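Local coordinates for zona occludens toxin N-terminal domain-containing protein (Neisseria meningitidis MC58, PDB 2R2A) that is of unproven function but, as the N-terminal domain of a zonular occludens toxin in the P-loop NTPase clan, probably binds a nucleotide, at residues S16-K21 with Y148-N153; M25-E30 with T183-V188; H75-W80 with D98-R103; Q114-H119 with Q138-L143. One frame throughout, in Å; residues are numbered along the deposited sequence.

Contact 1: S16-K21 with Y148-N153. With SO4 (sulfate ion), chain C.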
# COMPACT_ATOMS: atom_id res chain seq x y z
N SER A 16 -4.55 3.58 14.63
CA SER A 16 -3.14 3.38 15.03
C SER A 16 -2.19 4.33 14.31
O SER A 16 -1.04 4.49 14.71
CB SER A 16 -2.71 1.91 14.80
OG SER A 16 -2.71 1.59 13.41
N GLY A 17 -2.62 4.92 13.19
CA GLY A 17 -1.82 5.91 12.44
C GLY A 17 -1.14 5.40 11.18
O GLY A 17 -0.07 5.90 10.78
N LYS A 18 -1.78 4.46 10.50
CA LYS A 18 -1.21 3.88 9.30
C LYS A 18 -1.20 4.93 8.18
O LYS A 18 -0.19 5.09 7.50
CB LYS A 18 -2.00 2.63 8.84
CG LYS A 18 -2.04 1.42 9.78
CD LYS A 18 -2.87 0.25 9.12
CE LYS A 18 -4.35 0.62 8.82
NZ LYS A 18 -5.12 0.83 10.11
N THR A 19 -2.32 5.64 7.98
CA THR A 19 -2.37 6.61 6.90
C THR A 19 -1.39 7.76 7.15
O THR A 19 -0.70 8.19 6.22
CB THR A 19 -3.80 7.18 6.65
OG1 THR A 19 -4.65 6.11 6.25
CG2 THR A 19 -3.78 8.18 5.50
N LEU A 20 -1.31 8.26 8.37
CA LEU A 20 -0.34 9.36 8.64
C LEU A 20 1.10 8.90 8.46
O LEU A 20 1.92 9.65 7.95
CB LEU A 20 -0.51 9.90 10.05
CG LEU A 20 -1.78 10.71 10.29
CD1 LEU A 20 -1.87 10.91 11.76
CD2 LEU A 20 -1.69 12.03 9.53
N LYS A 21 1.42 7.66 8.88
CA LYS A 21 2.75 7.13 8.56
C LYS A 21 3.01 7.08 7.04
O LYS A 21 4.08 7.46 6.56
CB LYS A 21 2.97 5.76 9.23
CG LYS A 21 4.35 5.14 8.94
CD LYS A 21 5.42 6.07 9.55
CE LYS A 21 6.84 5.60 9.28
NZ LYS A 21 7.72 6.63 9.99
N TYR A 148 5.55 -3.17 7.80
CA TYR A 148 5.52 -2.39 9.04
C TYR A 148 4.22 -2.67 9.73
O TYR A 148 3.15 -2.70 9.09
CB TYR A 148 5.49 -0.90 8.71
CG TYR A 148 6.75 -0.35 8.13
CD1 TYR A 148 7.95 -0.32 8.85
CD2 TYR A 148 6.73 0.19 6.85
CE1 TYR A 148 9.12 0.28 8.27
CE2 TYR A 148 7.86 0.74 6.28
CZ TYR A 148 9.06 0.79 6.99
OH TYR A 148 10.17 1.37 6.39
N HIS A 149 4.28 -2.85 11.04
CA HIS A 149 3.06 -2.99 11.80
C HIS A 149 3.14 -2.00 12.99
O HIS A 149 4.20 -1.91 13.66
CB HIS A 149 2.92 -4.42 12.34
CG HIS A 149 1.71 -4.59 13.22
ND1 HIS A 149 0.45 -4.84 12.71
CD2 HIS A 149 1.56 -4.51 14.56
CE1 HIS A 149 -0.42 -4.93 13.71
NE2 HIS A 149 0.22 -4.69 14.84
N ILE A 150 2.08 -1.25 13.22
CA ILE A 150 2.03 -0.32 14.33
C ILE A 150 1.40 -1.03 15.53
O ILE A 150 0.22 -1.41 15.52
CB ILE A 150 1.22 0.98 13.96
CG1 ILE A 150 1.81 1.61 12.68
CG2 ILE A 150 1.23 1.96 15.17
CD1 ILE A 150 0.88 2.67 12.09
N ALA A 151 2.21 -1.22 16.57
CA ALA A 151 1.73 -1.87 17.77
C ALA A 151 1.55 -0.79 18.84
O ALA A 151 2.28 0.21 18.87
CB ALA A 151 2.76 -2.92 18.22
N SER A 152 0.56 -0.96 19.71
CA SER A 152 0.36 0.01 20.77
C SER A 152 0.37 -0.71 22.09
O SER A 152 -0.18 -1.82 22.22
CB SER A 152 -0.96 0.77 20.59
OG SER A 152 -1.43 1.28 21.85
N ASN A 153 1.00 -0.11 23.08
CA ASN A 153 0.92 -0.71 24.41
C ASN A 153 -0.28 -0.33 25.28
O ASN A 153 -0.30 -0.66 26.47
CB ASN A 153 2.21 -0.46 25.23
CG ASN A 153 2.32 0.95 25.83
OD1 ASN A 153 1.47 1.82 25.59
ND2 ASN A 153 3.34 1.15 26.67
S SO4 C . -5.27 4.56 10.67
O1 SO4 C . -6.59 4.05 10.57
O2 SO4 C . -5.12 5.55 11.69
O3 SO4 C . -4.97 5.08 9.35
O4 SO4 C . -4.40 3.43 10.99
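I150, on strand 144-152, packs against the backbone of S16, G17 and K18, where the chain turns into helix 18-28 in a loop that fits the Walker A motif, or P-loop, of this NTPase clan. Here the work is divided: backbone amides grip an anion while I150 packs on another part of the loop.

The apolar work falls to two branches of one side chain. In I150 a chi1 of -55° sets CG1 beside the backbone N and leaves CG2 anti to it; that methyl lies 3.4 Å from S16 O and also meets S16 CB. The longer branch turns to the helix start, placing I150 CD1 3.5 Å from G17 C and 3.6 Å from K18 N, with K18 CG close by. G17 has a positive phi of 102°, a backbone shape that glycine takes readily.

The polar work is done on a sulfate, probably from the crystallisation liquor, that probably sits where a nucleotide phosphate would, as in other P-loop proteins. G17 N divides its hydrogen between sulfate O2 and O4, T19 N gives a bond to O3, and G15 N joins them. The start of the helix would add a favourable field for a negative charge. Side-chain hydroxyl and ammonium groups are tied back into the loop: S16 OG to T13 O, and K18 NZ to G12 O.

Sulfate O4 has three donors: besides G17 N, K18 N reaches it at 2.9 Å and nearly straight (166°), and K18 NZ, carried round by bends at chi3 and chi4, ends 2.8 Å from O4.

Contact 2: M25-E30 with T183-V188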
# COMPACT_ATOMS: atom_id res chain seq x y z
N MSE A 25 5.86 9.12 4.91
CA MSE A 25 6.79 8.50 3.95
C MSE A 25 6.77 9.21 2.62
O MSE A 25 7.82 9.48 2.02
CB MSE A 25 6.46 7.01 3.78
CG MSE A 25 6.69 6.26 5.10
SE MSE A 25 5.87 4.46 5.14
CE MSE A 25 7.22 3.71 4.01
N MSE A 26 5.59 9.52 2.13
CA MSE A 26 5.48 10.25 0.86
C MSE A 26 6.18 11.61 0.97
O MSE A 26 6.68 12.13 -0.04
CB MSE A 26 4.03 10.45 0.50
CG MSE A 26 3.24 9.16 0.35
SE MSE A 26 1.41 9.53 -0.16
CE MSE A 26 1.74 10.10 -2.01
N ALA A 27 6.18 12.20 2.16
CA ALA A 27 6.77 13.53 2.39
C ALA A 27 8.30 13.50 2.48
O ALA A 27 8.96 14.54 2.29
CB ALA A 27 6.20 14.16 3.64
N ASN A 28 8.86 12.30 2.72
CA ASN A 28 10.27 12.18 3.01
C ASN A 28 11.08 11.23 2.16
O ASN A 28 12.26 11.50 1.90
CB ASN A 28 10.46 11.81 4.46
CG ASN A 28 10.16 12.95 5.38
OD1 ASN A 28 10.86 13.97 5.37
ND2 ASN A 28 9.10 12.80 6.16
N ASP A 29 10.46 10.14 1.72
CA ASP A 29 11.19 9.04 1.15
C ASP A 29 11.65 9.34 -0.29
O ASP A 29 10.94 10.00 -1.05
CB ASP A 29 10.31 7.80 1.20
CG ASP A 29 10.18 7.23 2.63
OD1 ASP A 29 10.59 7.91 3.63
OD2 ASP A 29 9.64 6.10 2.74
N GLU A 30 12.83 8.83 -0.66
CA GLU A 30 13.41 9.05 -2.00
C GLU A 30 12.48 8.76 -3.19
O GLU A 30 12.49 9.50 -4.19
CB GLU A 30 14.68 8.20 -2.16
CG GLU A 30 15.96 8.84 -1.62
CD GLU A 30 16.26 10.18 -2.28
OE1 GLU A 30 16.29 10.26 -3.54
OE2 GLU A 30 16.43 11.16 -1.52
N THR A 183 7.10 7.38 14.51
CA THR A 183 7.54 8.75 14.24
C THR A 183 6.78 9.31 13.04
O THR A 183 6.42 8.57 12.13
CB THR A 183 9.09 8.79 14.01
OG1 THR A 183 9.78 8.49 15.23
CG2 THR A 183 9.55 10.11 13.50
N LEU A 184 6.52 10.61 13.05
CA LEU A 184 5.85 11.29 11.93
C LEU A 184 6.63 12.52 11.52
O LEU A 184 7.32 13.12 12.34
CB LEU A 184 4.42 11.72 12.28
CG LEU A 184 3.41 10.58 12.53
CD1 LEU A 184 2.04 11.12 12.88
CD2 LEU A 184 3.31 9.65 11.33
N ASP A 185 6.42 12.93 10.27
CA ASP A 185 6.88 14.26 9.81
C ASP A 185 5.98 15.29 10.47
O ASP A 185 4.76 15.20 10.40
CB ASP A 185 6.74 14.36 8.29
CG ASP A 185 7.45 15.58 7.70
OD1 ASP A 185 7.08 16.72 8.05
OD2 ASP A 185 8.38 15.37 6.90
N LYS A 186 6.55 16.28 11.14
CA LYS A 186 5.71 17.26 11.84
C LYS A 186 4.85 18.11 10.88
O LYS A 186 3.89 18.75 11.31
CB LYS A 186 6.56 18.13 12.78
CG LYS A 186 7.64 18.93 12.08
CD LYS A 186 8.41 19.86 13.05
CE LYS A 186 9.47 19.09 13.86
NZ LYS A 186 10.54 20.00 14.36
N LYS A 187 5.18 18.10 9.59
CA LYS A 187 4.36 18.81 8.60
C LYS A 187 3.33 17.90 7.91
O LYS A 187 2.78 18.26 6.87
CB LYS A 187 5.25 19.49 7.55
CG LYS A 187 6.19 20.47 8.19
CD LYS A 187 6.86 21.37 7.17
CE LYS A 187 7.84 22.27 7.88
NZ LYS A 187 7.33 22.63 9.26
N VAL A 188 3.08 16.72 8.49
CA VAL A 188 2.25 15.73 7.83
C VAL A 188 0.87 16.31 7.48
O VAL A 188 0.33 16.04 6.42
CB VAL A 188 2.15 14.40 8.64
CG1 VAL A 188 1.37 14.61 9.92
CG2 VAL A 188 1.51 13.30 7.81
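D185 has the most surface buried here, and it meets N28 and A27 in the C-terminal part of helix 18-28. Its CG stands anti to its backbone N (chi1 -168°), which carries the carboxylate across to the helix, where OD2 accepts from N28 ND2 at 2.8 Å. The bond is bent, 144° at the hydrogen, and uses the anti lone pair of OD2. The amide and carboxylate planes lie 23° apart, yet OD2 is tilted out of the amide plane, and N28 OD1 sits 3.2 Å from D185 OD2. Two acceptors so close would be expected to offset part of the gain from the bond.

N28 ND2 has a further partner in S24 O, one turn back in the helix, which helps fix the amide. A27 adds only a light touch, its CB 4.1 Å from D185 OD2. The backbone of D185 is held to the same helix, since D185 N bonds to S24 OG.

The other oxygen, D185 OD1, takes the hydrogen of K187 N at 2.8 Å. That bond makes an Asx turn; V188 N to D185 O closes a type I beta turn. Both begin at D185, fastened at the surface to helix 18-28.

Contact 3: H75-W80 with D98-R103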
# COMPACT_ATOMS: atom_id res chain seq x y z
N HIS A 75 -9.84 -2.66 -9.66
CA HIS A 75 -10.16 -4.05 -9.95
C HIS A 75 -9.67 -4.56 -11.29
O HIS A 75 -9.49 -5.76 -11.46
CB HIS A 75 -11.64 -4.37 -9.67
CG HIS A 75 -12.00 -4.20 -8.23
ND1 HIS A 75 -11.84 -5.21 -7.30
CD2 HIS A 75 -12.45 -3.12 -7.54
CE1 HIS A 75 -12.20 -4.76 -6.10
NE2 HIS A 75 -12.56 -3.50 -6.22
N ASP A 76 -9.42 -3.65 -12.24
CA ASP A 76 -8.76 -4.07 -13.46
C ASP A 76 -7.40 -3.38 -13.62
O ASP A 76 -7.02 -3.03 -14.73
CB ASP A 76 -9.65 -3.83 -14.69
CG ASP A 76 -10.11 -2.39 -14.82
OD1 ASP A 76 -9.70 -1.52 -14.02
OD2 ASP A 76 -10.90 -2.12 -15.75
N MSE A 77 -6.68 -3.23 -12.50
CA MSE A 77 -5.34 -2.65 -12.49
C MSE A 77 -4.41 -3.43 -13.42
O MSE A 77 -3.54 -2.85 -14.05
CB MSE A 77 -4.76 -2.66 -11.08
CG MSE A 77 -3.51 -1.78 -10.89
SE MSE A 77 -2.96 -1.78 -9.02
CE MSE A 77 -4.45 -0.80 -8.25
N TYR A 78 -4.62 -4.74 -13.48
CA TYR A 78 -3.83 -5.59 -14.34
C TYR A 78 -3.86 -5.10 -15.81
O TYR A 78 -2.93 -5.36 -16.56
CB TYR A 78 -4.28 -7.06 -14.24
CG TYR A 78 -5.65 -7.35 -14.81
CD1 TYR A 78 -6.81 -7.19 -14.03
CD2 TYR A 78 -5.79 -7.82 -16.12
CE1 TYR A 78 -8.08 -7.48 -14.56
CE2 TYR A 78 -7.04 -8.09 -16.65
CZ TYR A 78 -8.17 -7.92 -15.88
OH TYR A 78 -9.40 -8.19 -16.43
N GLU A 79 -4.93 -4.39 -16.19
CA GLU A 79 -5.07 -3.86 -17.55
C GLU A 79 -4.33 -2.53 -17.68
O GLU A 79 -3.28 -2.47 -18.34
CB GLU A 79 -6.55 -3.71 -17.93
CG GLU A 79 -7.30 -5.01 -18.21
CD GLU A 79 -8.67 -4.80 -18.88
OE1 GLU A 79 -9.44 -5.77 -19.02
OE2 GLU A 79 -8.97 -3.65 -19.29
N TRP A 80 -4.87 -1.47 -17.08
CA TRP A 80 -4.31 -0.13 -17.22
C TRP A 80 -2.90 0.11 -16.66
O TRP A 80 -2.24 1.06 -17.09
CB TRP A 80 -5.26 0.94 -16.67
CG TRP A 80 -5.74 0.74 -15.25
CD1 TRP A 80 -6.89 0.11 -14.86
CD2 TRP A 80 -5.12 1.22 -14.03
NE1 TRP A 80 -7.02 0.14 -13.49
CE2 TRP A 80 -5.96 0.82 -12.96
CE3 TRP A 80 -3.95 1.94 -13.74
CZ2 TRP A 80 -5.67 1.12 -11.61
CZ3 TRP A 80 -3.65 2.24 -12.41
CH2 TRP A 80 -4.51 1.82 -11.35
N ASP A 98 -10.09 -4.93 0.19
CA ASP A 98 -11.15 -4.61 -0.78
C ASP A 98 -10.78 -4.96 -2.22
O ASP A 98 -11.67 -5.11 -3.07
CB ASP A 98 -11.52 -3.12 -0.69
CG ASP A 98 -12.19 -2.78 0.62
OD1 ASP A 98 -12.60 -3.71 1.36
OD2 ASP A 98 -12.29 -1.58 0.95
N VAL A 99 -9.48 -5.09 -2.49
CA VAL A 99 -8.99 -5.35 -3.85
C VAL A 99 -8.43 -6.76 -3.93
O VAL A 99 -8.70 -7.48 -4.91
CB VAL A 99 -7.84 -4.38 -4.25
CG1 VAL A 99 -7.42 -4.62 -5.69
CG2 VAL A 99 -8.23 -2.95 -4.01
N TRP A 100 -7.66 -7.15 -2.90
CA TRP A 100 -6.91 -8.40 -2.85
C TRP A 100 -7.20 -9.15 -1.55
O TRP A 100 -6.31 -9.31 -0.70
CB TRP A 100 -5.40 -8.12 -2.94
CG TRP A 100 -5.00 -7.46 -4.26
CD1 TRP A 100 -5.13 -8.01 -5.50
CD2 TRP A 100 -4.44 -6.17 -4.45
NE1 TRP A 100 -4.68 -7.13 -6.46
CE2 TRP A 100 -4.21 -6.00 -5.84
CE3 TRP A 100 -4.05 -5.14 -3.58
CZ2 TRP A 100 -3.70 -4.84 -6.39
CZ3 TRP A 100 -3.49 -3.99 -4.12
CH2 TRP A 100 -3.32 -3.85 -5.52
N PRO A 101 -8.46 -9.60 -1.37
CA PRO A 101 -8.82 -10.32 -0.14
C PRO A 101 -8.16 -11.70 -0.11
O PRO A 101 -7.79 -12.24 -1.18
CB PRO A 101 -10.36 -10.49 -0.27
CG PRO A 101 -10.62 -10.47 -1.77
CD PRO A 101 -9.61 -9.50 -2.31
N ALA A 102 -8.05 -12.27 1.09
CA ALA A 102 -7.73 -13.70 1.22
C ALA A 102 -8.72 -14.55 0.36
O ALA A 102 -9.92 -14.21 0.26
CB ALA A 102 -7.83 -14.10 2.65
N ARG A 103 -8.21 -15.62 -0.27
CA ARG A 103 -9.06 -16.52 -1.10
C ARG A 103 -8.96 -17.99 -0.67
O ARG A 103 -8.03 -18.35 0.01
CB ARG A 103 -8.63 -16.38 -2.56
CG ARG A 103 -9.01 -15.05 -3.17
CD ARG A 103 -8.56 -14.94 -4.64
NE ARG A 103 -9.03 -16.03 -5.51
CZ ARG A 103 -10.24 -16.15 -6.09
NH1 ARG A 103 -11.21 -15.24 -5.92
NH2 ARG A 103 -10.48 -17.19 -6.89
O HOH W 1 -9.06 -7.17 -7.42
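A Met-aromatic contact, between selenomethionine M77 and W100, joins the start of helix 77-80 to the loop after strand 90-93, in a buried part of the fold. The example shows how a flat ring can be met at its rim while its face is taken by another group. M77 CG lies anti to the backbone N (chi1 -166°), sending the chain out toward the indole, and M77 SE lies 4.1 Å from both W100 CZ2 and W100 CH2. It lies 5.2 Å from the centroid of the six-membered ring of W100 and 82° off the normal, squarely at the edge. One face of that ring is occupied from within its own segment, V99 CG1 standing 3.5 Å above the plane and over its centre. The indole nitrogen of W100 is bonded to N112 O, which should restrain the ring's rotation.

The second meeting runs through H75, edge-on to a carbonyl: H75 CE1 is 3.1 Å from D98 O, a close approach of a polarised ring carbon to oxygen. H75 NE2 bonds to T59 O. A water links the two sides: it donates to V99 O at 2.6 Å and shares a weak hydrogen bond with H75 ND1 at 3.4 Å.

Around this pair of meetings the fold closes in from several directions. M77 also packs on I57 of strand 55-58 and V91 of strand 90-93, while V99 and W100 rest on V93 and on N112 and V113 of helix 111-114.

Contact 4: Q114-H119 with Q138-L143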
# COMPACT_ATOMS: atom_id res chain seq x y z
N GLN A 114 -2.69 -12.22 -10.56
CA GLN A 114 -1.64 -12.91 -11.33
C GLN A 114 -0.47 -12.00 -11.72
O GLN A 114 0.69 -12.44 -11.80
CB GLN A 114 -2.21 -13.55 -12.62
CG GLN A 114 -3.20 -14.68 -12.36
CD GLN A 114 -3.68 -15.39 -13.60
OE1 GLN A 114 -3.77 -14.81 -14.69
NE2 GLN A 114 -4.02 -16.67 -13.45
N TRP A 115 -0.79 -10.75 -12.01
CA TRP A 115 0.21 -9.79 -12.51
C TRP A 115 1.19 -9.31 -11.45
O TRP A 115 2.26 -8.81 -11.78
CB TRP A 115 -0.49 -8.58 -13.15
CG TRP A 115 -1.09 -7.64 -12.18
CD1 TRP A 115 -2.31 -7.75 -11.60
CD2 TRP A 115 -0.50 -6.44 -11.65
NE1 TRP A 115 -2.53 -6.70 -10.74
CE2 TRP A 115 -1.43 -5.88 -10.75
CE3 TRP A 115 0.74 -5.79 -11.84
CZ2 TRP A 115 -1.18 -4.69 -10.05
CZ3 TRP A 115 0.98 -4.60 -11.15
CH2 TRP A 115 0.02 -4.07 -10.25
N LEU A 116 0.82 -9.49 -10.18
CA LEU A 116 1.58 -8.92 -9.10
C LEU A 116 2.98 -9.48 -9.06
O LEU A 116 3.93 -8.74 -8.77
CB LEU A 116 0.90 -9.15 -7.74
CG LEU A 116 -0.41 -8.39 -7.52
CD1 LEU A 116 -1.02 -8.80 -6.20
CD2 LEU A 116 -0.18 -6.90 -7.55
N ASN A 117 3.12 -10.77 -9.35
CA ASN A 117 4.43 -11.38 -9.20
C ASN A 117 5.41 -10.88 -10.25
O ASN A 117 6.61 -11.08 -10.12
CB ASN A 117 4.34 -12.90 -9.17
CG ASN A 117 4.18 -13.48 -10.54
OD1 ASN A 117 5.16 -13.85 -11.19
ND2 ASN A 117 2.95 -13.53 -11.03
N THR A 118 4.89 -10.21 -11.29
CA THR A 118 5.73 -9.52 -12.28
C THR A 118 5.61 -7.99 -12.26
O THR A 118 5.92 -7.32 -13.26
CB THR A 118 5.50 -10.06 -13.73
OG1 THR A 118 4.09 -10.07 -14.04
CG2 THR A 118 6.05 -11.47 -13.86
N HIS A 119 5.22 -7.43 -11.12
CA HIS A 119 5.08 -5.98 -10.94
C HIS A 119 6.37 -5.19 -11.18
O HIS A 119 6.29 -4.00 -11.49
CB HIS A 119 4.52 -5.64 -9.55
CG HIS A 119 5.54 -5.71 -8.45
ND1 HIS A 119 6.20 -4.60 -7.98
CD2 HIS A 119 6.02 -6.77 -7.75
CE1 HIS A 119 7.05 -4.96 -7.03
NE2 HIS A 119 6.95 -6.27 -6.87
N GLN A 138 -2.91 -14.51 0.15
CA GLN A 138 -1.60 -15.13 0.40
C GLN A 138 -0.64 -14.88 -0.75
O GLN A 138 0.57 -14.73 -0.55
CB GLN A 138 -1.74 -16.65 0.64
CG GLN A 138 -2.19 -17.01 2.07
CD GLN A 138 -2.18 -18.50 2.42
OE1 GLN A 138 -2.28 -18.87 3.60
NE2 GLN A 138 -2.06 -19.37 1.41
N ASN A 139 -1.20 -14.81 -1.97
CA ASN A 139 -0.39 -14.63 -3.17
C ASN A 139 0.18 -13.21 -3.25
O ASN A 139 1.26 -13.00 -3.81
CB ASN A 139 -1.20 -15.06 -4.42
CG ASN A 139 -1.23 -16.58 -4.60
OD1 ASN A 139 -0.21 -17.26 -4.43
ND2 ASN A 139 -2.39 -17.13 -4.99
N LEU A 140 -0.50 -12.24 -2.63
CA LEU A 140 0.06 -10.90 -2.47
C LEU A 140 1.07 -10.87 -1.31
O LEU A 140 2.14 -10.28 -1.43
CB LEU A 140 -1.05 -9.87 -2.19
CG LEU A 140 -0.76 -8.40 -1.82
CD1 LEU A 140 0.11 -7.69 -2.85
CD2 LEU A 140 -2.15 -7.66 -1.67
N ARG A 141 0.71 -11.53 -0.20
CA ARG A 141 1.56 -11.54 1.00
C ARG A 141 2.93 -12.14 0.73
O ARG A 141 3.96 -11.66 1.25
CB ARG A 141 0.87 -12.31 2.12
CG ARG A 141 -0.20 -11.51 2.83
CD ARG A 141 -0.76 -12.26 4.01
NE ARG A 141 -1.97 -13.06 3.72
CZ ARG A 141 -2.28 -14.19 4.37
NH1 ARG A 141 -1.44 -14.66 5.28
NH2 ARG A 141 -3.42 -14.86 4.10
N THR A 142 2.95 -13.20 -0.09
CA THR A 142 4.21 -13.87 -0.43
C THR A 142 5.22 -12.94 -1.12
O THR A 142 6.42 -13.17 -1.06
CB THR A 142 3.97 -15.15 -1.29
OG1 THR A 142 5.09 -16.02 -1.18
CG2 THR A 142 3.77 -14.80 -2.77
N LEU A 143 4.71 -11.90 -1.77
CA LEU A 143 5.55 -10.95 -2.52
C LEU A 143 6.05 -9.76 -1.70
O LEU A 143 6.91 -9.00 -2.17
CB LEU A 143 4.78 -10.43 -3.73
CG LEU A 143 4.35 -11.49 -4.72
CD1 LEU A 143 3.25 -10.85 -5.52
CD2 LEU A 143 5.52 -12.01 -5.60
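L116 and L140 are brought together by different settings of the first torsion: L116 holds CG anti to its carbonyl carbon (chi1 -68°), whereas L140 swings CG anti to its backbone N (chi1 173°), which brings the end of its side chain nearer to L116. The two meet methyl to methyl, L116 CD1 to L140 CD1 at 3.7 Å. L143, which has the most surface buried by the contact, illustrates how a forked leucine can serve two neighbours at once. Its CD1 lies 3.7 Å from L116 CB, and its CD2 lies 3.8 Å from N117 CA, so the fork spans two consecutive residues. The meeting is thus wholly apolar.

Several polar atoms of the receiving turn have partners close by in the chain. W115 O takes both T118 N at 3.0 Å and T118 OG1 at 3.2 Å, the two arriving from the same face of its plane, with the hydroxyl 37° out of that plane. H119 N bonds to L116 O, and H119 ND1 to I124 O. The other methyl of L116, CD2, lies over the rim of one face of the W115 ring.

L116 and H119 rest on I126 of strand 125-130, and L140, L143 and H119 touch I7 of the adjacent strand 7-11. The contact therefore packs helix 138-141 and the turn after helix 111-114 against two neighbouring parallel strands of the sheet.

In the fold
The four contacts form two pairs on opposite sides of the chain's centre. Contacts 1 and 2, centres about 14 Å apart, share helix 18-28 and touch, K21 NZ probably bonding to T183 O. Contacts 3 and 4, centres about 11 Å apart, touch: M77 SE packs on W115 and W100 on L140. Between the pairs the centres are about 24 to 28 Å apart. Along the chain contacts 1 and 2 interlace, and contacts 3 and 4 follow in series within their span. One mixed sheet unites them: contact 1 holds the probable nucleotide site, contact 2 ties the loop after strand 178-181 to helix 18-28, and contacts 3 and 4 pack loops and short helices against parallel strands.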